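Local structure of sulfate transporter 4.1, chloroplastic (Arabidopsis thaliana, 7LHV) at residues 285-288 / 289-293; 353-356 / 357-361; 453-456 / 457-461; 554-557 / 558-562. The protein cotransports sulfate with protons across the membrane and may play a part in regulating sulfate assimilation. All coordinates share one frame; numbering follows the deposited sequence.

How the contacts relate
Along the chain the four contacts come in series. Contacts 1, 2 and 3 belong to the sulfate permease part: contact 1 in helix 284-300, contact 2 at the end of helix 330-358, which follows it in the chain, and contact 3 at the junction of helices 448-457 and 459-474. The centres of contacts 1 and 2, like those of 2 and 3, are about 28 Å apart. Contact 4 ends helix 542-560 of the STAS domain, its centre about 43 Å from that of contact 3 and about 77 Å from that of contact 1. Contacts 2, 3 and 4 touch the second subunit, and Arg360 of contact 2 pairs with Asp557 of contact 4 of the other copy, joining permease and STAS parts.

Contact 1. Residues 285-288 / 289-293; sequences RAAA and PLTGI
Pro289 lays its ring against the preceding turn, with CD 3.5 Å from Arg285 O and equally far from Ala286 O. Because the ring closes on its own nitrogen, there is no N-H to offer that turn, and neither Pro289 nor Leu290 makes a backbone bond to it. This is the tightly packed part: Ala286, Ala288 and Pro289 are all buried. Small alanines suit the place, since Ala286 and Pro289 also abut Thr104 and Pro111 of helix 91-119, and Ala288 meets Met271 of helix 255-277.

The less enclosed part belongs to Ala287, Leu290 and Thr291, all partly exposed. Here Thr291 grips Ala287 O twice, through N at 2.9 Å and through OG1 at 2.7 Å, the two donors coming from opposite faces of the carbonyl plane. A chi1 of -62° sets OG1 beside the backbone N, which lets the hydroxyl spend its proton on its own helix and stay compatible with a membrane setting. Helical bonding resumes at Thr291 N and continues with Gly292 N to Ala288 O at 3.3 Å. Farther out, Arg285 turns away from the kink and makes a long, weak ion pair with Glu399. The whole is a proline kink in a predicted transmembrane helix.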
loop_
_atom_site.group_PDB
_atom_site.type_symbol
_atom_site.label_atom_id
_atom_site.label_comp_id
_atom_site.label_asym_id
_atom_site.label_seq_id
_atom_site.Cartn_x
_atom_site.Cartn_y
_atom_site.Cartn_z
ATOM N N ARG A 285 40.017 6.658 -11.583
ATOM C CA ARG A 285 38.830 5.882 -11.235
ATOM C C ARG A 285 38.379 5.012 -12.398
ATOM O O ARG A 285 37.931 3.877 -12.201
ATOM C CB ARG A 285 37.695 6.812 -10.810
ATOM C CG ARG A 285 37.802 7.336 -9.394
ATOM C CD ARG A 285 36.608 8.212 -9.071
ATOM N NE ARG A 285 35.355 7.500 -9.293
ATOM C CZ ARG A 285 34.203 8.078 -9.600
ATOM N NH1 ARG A 285 34.106 9.392 -9.739
ATOM N NH2 ARG A 285 33.123 7.323 -9.774
ATOM N N ALA A 286 38.482 5.530 -13.621
ATOM C CA ALA A 286 38.139 4.730 -14.788
ATOM C C ALA A 286 39.231 3.735 -15.138
ATOM O O ALA A 286 38.933 2.656 -15.663
ATOM C CB ALA A 286 37.864 5.637 -15.982
ATOM N N ALA A 287 40.491 4.071 -14.868
ATOM C CA ALA A 287 41.595 3.186 -15.204
ATOM C C ALA A 287 41.893 2.167 -14.113
ATOM O O ALA A 287 42.701 1.262 -14.342
ATOM C CB ALA A 287 42.854 4.002 -15.498
ATOM N N ALA A 288 41.271 2.294 -12.942
ATOM C CA ALA A 288 41.546 1.357 -11.855
ATOM C C ALA A 288 41.147 -0.076 -12.185
ATOM O O ALA A 288 41.987 -0.976 -12.011
ATOM C CB ALA A 288 40.873 1.848 -10.570
ATOM N N PRO A 289 39.922 -0.374 -12.644
ATOM C CA PRO A 289 39.594 -1.781 -12.926
ATOM C C PRO A 289 40.469 -2.410 -13.996
ATOM O O PRO A 289 40.816 -3.591 -13.885
ATOM C CB PRO A 289 38.120 -1.720 -13.351
ATOM C CG PRO A 289 37.914 -0.337 -13.803
ATOM C CD PRO A 289 38.768 0.503 -12.913
ATOM N N LEU A 290 40.843 -1.655 -15.028
ATOM C CA LEU A 290 41.699 -2.212 -16.070
ATOM C C LEU A 290 43.110 -2.455 -15.550
ATOM O O LEU A 290 43.663 -3.551 -15.715
ATOM C CB LEU A 290 41.731 -1.282 -17.280
ATOM C CG LEU A 290 42.761 -1.646 -18.349
ATOM C CD1 LEU A 290 42.453 -3.008 -18.949
ATOM C CD2 LEU A 290 42.815 -0.581 -19.428
ATOM N N THR A 291 43.691 -1.451 -14.889
ATOM C CA THR A 291 45.087 -1.533 -14.471
ATOM C C THR A 291 45.329 -2.767 -13.614
ATOM O O THR A 291 46.308 -3.495 -13.818
ATOM C CB THR A 291 45.481 -0.268 -13.710
ATOM O OG1 THR A 291 45.359 0.867 -14.576
ATOM C CG2 THR A 291 46.914 -0.367 -13.216
ATOM N N GLY A 292 44.421 -3.040 -12.676
ATOM C CA GLY A 292 44.575 -4.215 -11.836
ATOM C C GLY A 292 44.726 -5.482 -12.653
ATOM O O GLY A 292 45.646 -6.273 -12.428
ATOM N N ILE A 293 43.862 -5.661 -13.655
ATOM C CA ILE A 293 44.014 -6.809 -14.544
ATOM C C ILE A 293 45.365 -6.758 -15.238
ATOM O O ILE A 293 46.125 -7.736 -15.226
ATOM C CB ILE A 293 42.863 -6.873 -15.560
ATOM C CG1 ILE A 293 41.537 -7.119 -14.847
ATOM C CG2 ILE A 293 43.142 -7.922 -16.615
ATOM C CD1 ILE A 293 40.355 -6.970 -15.740
#

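Contact 2. Residues 353-356 / 357-361; sequences KALA and AKNRY
Leu355 O takes two hydrogen bonds from Asn359, one from the backbone N at 2.9 Å and one from the amide ND2 at 2.7 Å, reaching it from opposite faces of its plane. The carbonyl oxygen lies close to the amide plane of Asn359, and the side-chain bond is fairly straight, at 156°. Asparagine suits a helix end of this kind, since its short amide can fold back on the last turn; ND2 also donates to Asn398 OD1. One residue along, Ala356 O accepts Tyr361 N at 3.3 Å.

Apolar contact comes from the Tyr361 ring. Ala356 CA sits over one face, 3.8 Å from the centroid, in a CH-pi contact, while Ala356 CB touches CE2 at 3.6 Å. With chi1 at 65°, the ring folds back against the helix; a side chain as small as alanine's lets it lie close over CA. Tyr361 OH accepts a hydrogen bond from the backbone N of Arg145, whose side chain makes a cation-pi contact with the ring. With an alanine here, Ala356 would probably lose the ring that covers it, and Arg145 both partners.

The ionic contact crosses to the second subunit: Arg360 NH1 forms a salt bridge with its Asp557 OD1. The end of helix 330-358 thus lies between helix 391-399, where Leu355 meets Ser394 and Asn398, the loop bearing Arg145 and Gln146, and the neighbouring subunit.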
loop_
_atom_site.group_PDB
_atom_site.type_symbol
_atom_site.label_atom_id
_atom_site.label_comp_id
_atom_site.label_asym_id
_atom_site.label_seq_id
_atom_site.Cartn_x
_atom_site.Cartn_y
_atom_site.Cartn_z
ATOM N N LYS A 353 17.292 11.497 -14.066
ATOM C CA LYS A 353 16.691 12.780 -13.709
ATOM C C LYS A 353 17.707 13.714 -13.063
ATOM O O LYS A 353 17.732 14.913 -13.364
ATOM C CB LYS A 353 15.497 12.564 -12.780
ATOM C CG LYS A 353 14.203 12.254 -13.508
ATOM C CD LYS A 353 13.022 12.245 -12.557
ATOM C CE LYS A 353 13.090 11.064 -11.605
ATOM N NZ LYS A 353 11.796 10.833 -10.907
ATOM N N ALA A 354 18.550 13.185 -12.172
ATOM C CA ALA A 354 19.569 14.020 -11.546
ATOM C C ALA A 354 20.548 14.560 -12.579
ATOM O O ALA A 354 20.901 15.746 -12.552
ATOM C CB ALA A 354 20.308 13.227 -10.469
ATOM N N LEU A 355 20.988 13.707 -13.508
ATOM C CA LEU A 355 21.908 14.162 -14.545
ATOM C C LEU A 355 21.251 15.187 -15.460
ATOM O O LEU A 355 21.897 16.152 -15.878
ATOM C CB LEU A 355 22.421 12.973 -15.353
ATOM C CG LEU A 355 23.379 12.026 -14.629
ATOM C CD1 LEU A 355 23.673 10.817 -15.492
ATOM C CD2 LEU A 355 24.659 12.745 -14.253
ATOM N N ALA A 356 19.974 14.989 -15.793
ATOM C CA ALA A 356 19.276 15.947 -16.643
ATOM C C ALA A 356 19.138 17.297 -15.955
ATOM O O ALA A 356 19.305 18.345 -16.589
ATOM C CB ALA A 356 17.905 15.403 -17.035
ATOM N N ALA A 357 18.826 17.293 -14.658
ATOM C CA ALA A 357 18.744 18.545 -13.917
ATOM C C ALA A 357 20.103 19.230 -13.843
ATOM O O ALA A 357 20.194 20.460 -13.934
ATOM C CB ALA A 357 18.192 18.294 -12.516
ATOM N N LYS A 358 21.173 18.450 -13.672
ATOM C CA LYS A 358 22.510 19.034 -13.626
ATOM C C LYS A 358 22.912 19.630 -14.970
ATOM O O LYS A 358 23.537 20.695 -15.022
ATOM C CB LYS A 358 23.529 17.984 -13.189
ATOM C CG LYS A 358 23.586 17.750 -11.696
ATOM C CD LYS A 358 24.614 16.689 -11.356
ATOM C CE LYS A 358 25.997 17.094 -11.839
ATOM N NZ LYS A 358 26.503 18.304 -11.136
ATOM N N ASN A 359 22.570 18.958 -16.070
ATOM C CA ASN A 359 23.096 19.294 -17.385
ATOM C C ASN A 359 22.133 20.115 -18.234
ATOM O O ASN A 359 22.365 20.265 -19.437
ATOM C CB ASN A 359 23.495 18.020 -18.128
ATOM C CG ASN A 359 24.719 17.363 -17.531
ATOM O OD1 ASN A 359 25.848 17.775 -17.789
ATOM N ND2 ASN A 359 24.502 16.334 -16.723
ATOM N N ARG A 360 21.056 20.635 -17.643
ATOM C CA ARG A 360 20.204 21.636 -18.281
ATOM C C ARG A 360 19.518 21.093 -19.537
ATOM O O ARG A 360 19.638 21.646 -20.632
ATOM C CB ARG A 360 21.013 22.896 -18.609
ATOM C CG ARG A 360 21.507 23.672 -17.405
ATOM C CD ARG A 360 22.265 24.909 -17.855
ATOM N NE ARG A 360 22.840 25.649 -16.739
ATOM C CZ ARG A 360 22.209 26.606 -16.073
ATOM N NH1 ARG A 360 20.983 26.980 -16.399
ATOM N NH2 ARG A 360 22.827 27.208 -15.061
ATOM N N TYR A 361 18.786 19.994 -19.365
ATOM C CA TYR A 361 17.925 19.502 -20.431
ATOM C C TYR A 361 16.751 18.754 -19.815
ATOM O O TYR A 361 16.803 18.314 -18.664
ATOM C CB TYR A 361 18.690 18.621 -21.432
ATOM C CG TYR A 361 19.242 17.327 -20.877
ATOM C CD1 TYR A 361 20.501 17.280 -20.299
ATOM C CD2 TYR A 361 18.516 16.149 -20.957
ATOM C CE1 TYR A 361 21.011 16.101 -19.800
ATOM C CE2 TYR A 361 19.019 14.965 -20.459
ATOM C CZ TYR A 361 20.268 14.948 -19.882
ATOM O OH TYR A 361 20.775 13.772 -19.385
#

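Contact 3. Residues 453-456 / 457-461; sequences FLWR and VDKRD
A tight turn between helices 448-457 and 459-474, with Asp458 at the N-cap position of the second, brings Lys459 back over Trp455. Lys459 CE stands above the six-membered ring of Trp455, 4.2 Å from its centroid, in a CH-pi contact, and NZ follows at 4.8 Å as a cation-pi partner. The chain is extended to CE and bends at chi4 (61°), turning NZ toward the backbone, where it makes a weak bond to Trp455 O. Both residues are exposed, a setting in which a long cationic chain can lie along a broad indole.

On another side Val457 CG2 rests over one face of the Phe453 ring, 4.1 Å from the centroid, while Val457 N bonds Phe453 O at 2.9 Å. Leu454 is buried and crosses Asp461 at about a right angle, its CD2 3.7 Å from Asp461 CB.

Arg460 grips Asp461 side-on: NE at 3.3 Å and NH2 at 3.0 Å both donate to OD1, which lies in the guanidinium plane. Asp458 OD2 joins the network through a long ionic contact to Arg460 NH2, with no N-H aimed at it. Asp461 OD2 bonds Ser584 OG of the second subunit, so an alanine here would probably leave Arg460 without its closest anion in the turn and Ser584 without this partner.

Around the turn, Leu454 and Asp461 meet Ser207 of helix 206-229, Trp455 packs edge-to-face with Phe462 of helix 459-474, and Arg619 of the second subunit reaches Val457 O.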
loop_
_atom_site.group_PDB
_atom_site.type_symbol
_atom_site.label_atom_id
_atom_site.label_comp_id
_atom_site.label_asym_id
_atom_site.label_seq_id
_atom_site.Cartn_x
_atom_site.Cartn_y
_atom_site.Cartn_z
ATOM N N PHE A 453 23.728 10.308 8.779
ATOM C CA PHE A 453 22.877 11.474 8.553
ATOM C C PHE A 453 21.469 11.246 9.088
ATOM O O PHE A 453 20.885 12.133 9.722
ATOM C CB PHE A 453 22.838 11.800 7.063
ATOM C CG PHE A 453 21.982 12.980 6.721
ATOM C CD1 PHE A 453 22.414 14.264 6.988
ATOM C CD2 PHE A 453 20.746 12.802 6.126
ATOM C CE1 PHE A 453 21.629 15.349 6.668
ATOM C CE2 PHE A 453 19.957 13.884 5.805
ATOM C CZ PHE A 453 20.398 15.159 6.077
ATOM N N LEU A 454 20.907 10.061 8.842
ATOM C CA LEU A 454 19.580 9.741 9.352
ATOM C C LEU A 454 19.565 9.724 10.871
ATOM O O LEU A 454 18.625 10.227 11.494
ATOM C CB LEU A 454 19.112 8.394 8.803
ATOM C CG LEU A 454 18.897 8.312 7.295
ATOM C CD1 LEU A 454 18.423 6.930 6.897
ATOM C CD2 LEU A 454 17.921 9.368 6.844
ATOM N N TRP A 455 20.596 9.147 11.490
ATOM C CA TRP A 455 20.662 9.157 12.945
ATOM C C TRP A 455 20.699 10.584 13.471
ATOM O O TRP A 455 20.103 10.887 14.511
ATOM C CB TRP A 455 21.884 8.383 13.430
ATOM C CG TRP A 455 22.118 8.533 14.895
ATOM C CD1 TRP A 455 22.939 9.431 15.510
ATOM C CD2 TRP A 455 21.525 7.752 15.937
ATOM N NE1 TRP A 455 22.889 9.261 16.870
ATOM C CE2 TRP A 455 22.029 8.236 17.158
ATOM C CE3 TRP A 455 20.616 6.692 15.954
ATOM C CZ2 TRP A 455 21.654 7.695 18.383
ATOM C CZ3 TRP A 455 20.246 6.158 17.170
ATOM C CH2 TRP A 455 20.763 6.659 18.368
ATOM N N ARG A 456 21.396 11.474 12.765
ATOM C CA ARG A 456 21.471 12.861 13.205
ATOM C C ARG A 456 20.137 13.579 13.032
ATOM O O ARG A 456 19.753 14.391 13.883
ATOM C CB ARG A 456 22.576 13.591 12.445
ATOM C CG ARG A 456 22.729 15.054 12.819
ATOM C CD ARG A 456 23.998 15.633 12.223
ATOM N NE ARG A 456 23.986 15.580 10.766
ATOM C CZ ARG A 456 24.219 16.620 9.977
ATOM N NH1 ARG A 456 24.487 17.817 10.472
ATOM N NH2 ARG A 456 24.185 16.452 8.658
ATOM N N VAL A 457 19.414 13.297 11.950
ATOM C CA VAL A 457 18.246 14.103 11.602
ATOM C C VAL A 457 16.939 13.405 11.962
ATOM O O VAL A 457 16.175 13.899 12.798
ATOM C CB VAL A 457 18.265 14.473 10.109
ATOM C CG1 VAL A 457 16.945 15.097 9.701
ATOM C CG2 VAL A 457 19.407 15.427 9.823
ATOM N N ASP A 458 16.666 12.259 11.339
ATOM C CA ASP A 458 15.362 11.608 11.435
ATOM C C ASP A 458 15.547 10.178 11.920
ATOM O O ASP A 458 15.999 9.317 11.160
ATOM C CB ASP A 458 14.643 11.632 10.087
ATOM C CG ASP A 458 13.161 11.355 10.213
ATOM O OD1 ASP A 458 12.683 11.166 11.349
ATOM O OD2 ASP A 458 12.474 11.319 9.174
ATOM N N LYS A 459 15.179 9.919 13.176
ATOM C CA LYS A 459 15.400 8.598 13.752
ATOM C C LYS A 459 14.402 7.559 13.257
ATOM O O LYS A 459 14.695 6.363 13.331
ATOM C CB LYS A 459 15.374 8.681 15.276
ATOM C CG LYS A 459 16.680 9.187 15.857
ATOM C CD LYS A 459 16.615 9.323 17.360
ATOM C CE LYS A 459 17.945 9.793 17.917
ATOM N NZ LYS A 459 18.324 11.131 17.391
ATOM N N ARG A 460 13.236 7.973 12.761
ATOM C CA ARG A 460 12.342 7.016 12.117
ATOM C C ARG A 460 12.957 6.475 10.831
ATOM O O ARG A 460 12.912 5.268 10.567
ATOM C CB ARG A 460 10.990 7.667 11.833
ATOM C CG ARG A 460 10.007 6.763 11.115
ATOM C CD ARG A 460 9.004 7.573 10.316
ATOM N NE ARG A 460 9.599 8.127 9.108
ATOM C CZ ARG A 460 8.971 8.934 8.263
ATOM N NH1 ARG A 460 7.718 9.307 8.466
ATOM N NH2 ARG A 460 9.617 9.382 7.191
ATOM N N ASP A 461 13.545 7.360 10.024
ATOM C CA ASP A 461 14.232 6.923 8.817
ATOM C C ASP A 461 15.445 6.071 9.157
ATOM O O ASP A 461 15.751 5.104 8.450
ATOM C CB ASP A 461 14.640 8.130 7.978
ATOM C CG ASP A 461 13.455 8.830 7.347
ATOM O OD1 ASP A 461 12.355 8.242 7.329
ATOM O OD2 ASP A 461 13.623 9.967 6.863
#

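Contact 4. Residues 554-557 / 558-562; sequences VAVD and KYTNR
This is local packing at the C-terminal end of helix 542-560, the helix of a beta-alpha-beta unit in the STAS domain, where Thr560 and Asn561 close on the carbonyls of Val556 and Asp557. Regular bonds run up to the end: Lys558 N to Val554 O, Tyr559 N to Ala555 O and Thr560 N to Val556 O, each 2.9 Å. The Thr560 hydroxyl OG1 lies 2.9 Å from Asp557 O and 3.1 Å from Val556 O, and its single proton could serve either. A chi1 of 58° puts OG1 between the backbone N and the carbonyl carbon, the orientation from which both oxygens are near; threonine thus lends the last turn a donor. Asn561 N bonds Asp557 O at 2.9 Å, though bent to 131°.

The sides of the helix differ. Val556 is buried on Asp567, Arg600 and Ile602, as suits a branched apolar residue, whereas Lys558 extends its chain outward to a long, weak ion pair with Glu362 of the second subunit. Asp557, also buried, has OD2 in a salt bridge to Arg600, while OD1 turns to an arginine of the second subunit. The Tyr559 ring, which also touches Val566, points its edge at Arg562, placing CE1 3.5 Å above one face of the guanidinium.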
loop_
_atom_site.group_PDB
_atom_site.type_symbol
_atom_site.label_atom_id
_atom_site.label_comp_id
_atom_site.label_asym_id
_atom_site.label_seq_id
_atom_site.Cartn_x
_atom_site.Cartn_y
_atom_site.Cartn_z
ATOM N N VAL A 554 -19.002 13.207 22.045
ATOM C CA VAL A 554 -18.603 12.562 23.294
ATOM C C VAL A 554 -18.501 13.589 24.415
ATOM O O VAL A 554 -18.903 13.331 25.556
ATOM C CB VAL A 554 -17.286 11.788 23.107
ATOM C CG1 VAL A 554 -16.943 11.026 24.371
ATOM C CG2 VAL A 554 -17.409 10.821 21.945
ATOM N N ALA A 555 -17.962 14.770 24.109
ATOM C CA ALA A 555 -17.898 15.836 25.104
ATOM C C ALA A 555 -19.293 16.273 25.534
ATOM O O ALA A 555 -19.535 16.521 26.721
ATOM C CB ALA A 555 -17.110 17.023 24.554
ATOM N N VAL A 556 -20.224 16.377 24.582
ATOM C CA VAL A 556 -21.598 16.744 24.919
ATOM C C VAL A 556 -22.239 15.679 25.802
ATOM O O VAL A 556 -22.962 15.995 26.755
ATOM C CB VAL A 556 -22.415 16.990 23.637
ATOM C CG1 VAL A 556 -23.897 17.086 23.955
ATOM C CG2 VAL A 556 -21.941 18.254 22.947
ATOM N N ASP A 557 -21.997 14.406 25.490
ATOM C CA ASP A 557 -22.534 13.321 26.308
ATOM C C ASP A 557 -21.969 13.370 27.721
ATOM O O ASP A 557 -22.695 13.154 28.698
ATOM C CB ASP A 557 -22.232 11.971 25.659
ATOM C CG ASP A 557 -22.908 11.806 24.316
ATOM O OD1 ASP A 557 -23.942 12.465 24.085
ATOM O OD2 ASP A 557 -22.405 11.017 23.489
ATOM N N LYS A 558 -20.669 13.650 27.848
ATOM C CA LYS A 558 -20.069 13.796 29.171
ATOM C C LYS A 558 -20.677 14.972 29.923
ATOM O O LYS A 558 -20.927 14.885 31.132
ATOM C CB LYS A 558 -18.556 13.966 29.044
ATOM C CG LYS A 558 -17.795 12.666 28.857
ATOM C CD LYS A 558 -16.304 12.922 28.731
ATOM C CE LYS A 558 -15.522 11.623 28.666
ATOM N NZ LYS A 558 -14.093 11.851 28.319
ATOM N N TYR A 559 -20.917 16.086 29.227
ATOM C CA TYR A 559 -21.539 17.244 29.861
ATOM C C TYR A 559 -22.942 16.917 30.357
ATOM O O TYR A 559 -23.323 17.305 31.467
ATOM C CB TYR A 559 -21.585 18.418 28.882
ATOM C CG TYR A 559 -20.269 19.143 28.714
ATOM C CD1 TYR A 559 -19.328 19.160 29.735
ATOM C CD2 TYR A 559 -19.968 19.808 27.533
ATOM C CE1 TYR A 559 -18.124 19.823 29.585
ATOM C CE2 TYR A 559 -18.767 20.474 27.374
ATOM C CZ TYR A 559 -17.848 20.477 28.402
ATOM O OH TYR A 559 -16.652 21.139 28.248
ATOM N N THR A 560 -23.723 16.202 29.545
ATOM C CA THR A 560 -25.084 15.853 29.937
ATOM C C THR A 560 -25.122 14.759 30.995
ATOM O O THR A 560 -26.131 14.630 31.697
ATOM C CB THR A 560 -25.894 15.414 28.717
ATOM O OG1 THR A 560 -25.251 14.298 28.091
ATOM C CG2 THR A 560 -26.016 16.555 27.717
ATOM N N ASN A 561 -24.057 13.973 31.124
ATOM C CA ASN A 561 -23.995 12.908 32.115
ATOM C C ASN A 561 -23.499 13.388 33.473
ATOM O O ASN A 561 -23.464 12.593 34.418
ATOM C CB ASN A 561 -23.095 11.774 31.613
ATOM C CG ASN A 561 -23.783 10.898 30.584
ATOM O OD1 ASN A 561 -25.006 10.764 30.583
ATOM N ND2 ASN A 561 -22.996 10.297 29.701
ATOM N N ARG A 562 -23.118 14.657 33.596
ATOM C CA ARG A 562 -22.658 15.191 34.867
ATOM C C ARG A 562 -23.852 15.502 35.771
ATOM O O ARG A 562 -25.015 15.390 35.374
ATOM C CB ARG A 562 -21.802 16.435 34.645
ATOM C CG ARG A 562 -20.419 16.148 34.082
ATOM C CD ARG A 562 -19.631 17.432 33.876
ATOM N NE ARG A 562 -18.360 17.191 33.204
ATOM C CZ ARG A 562 -17.476 18.134 32.911
ATOM N NH1 ARG A 562 -17.688 19.401 33.224
ATOM N NH2 ARG A 562 -16.350 17.797 32.290
#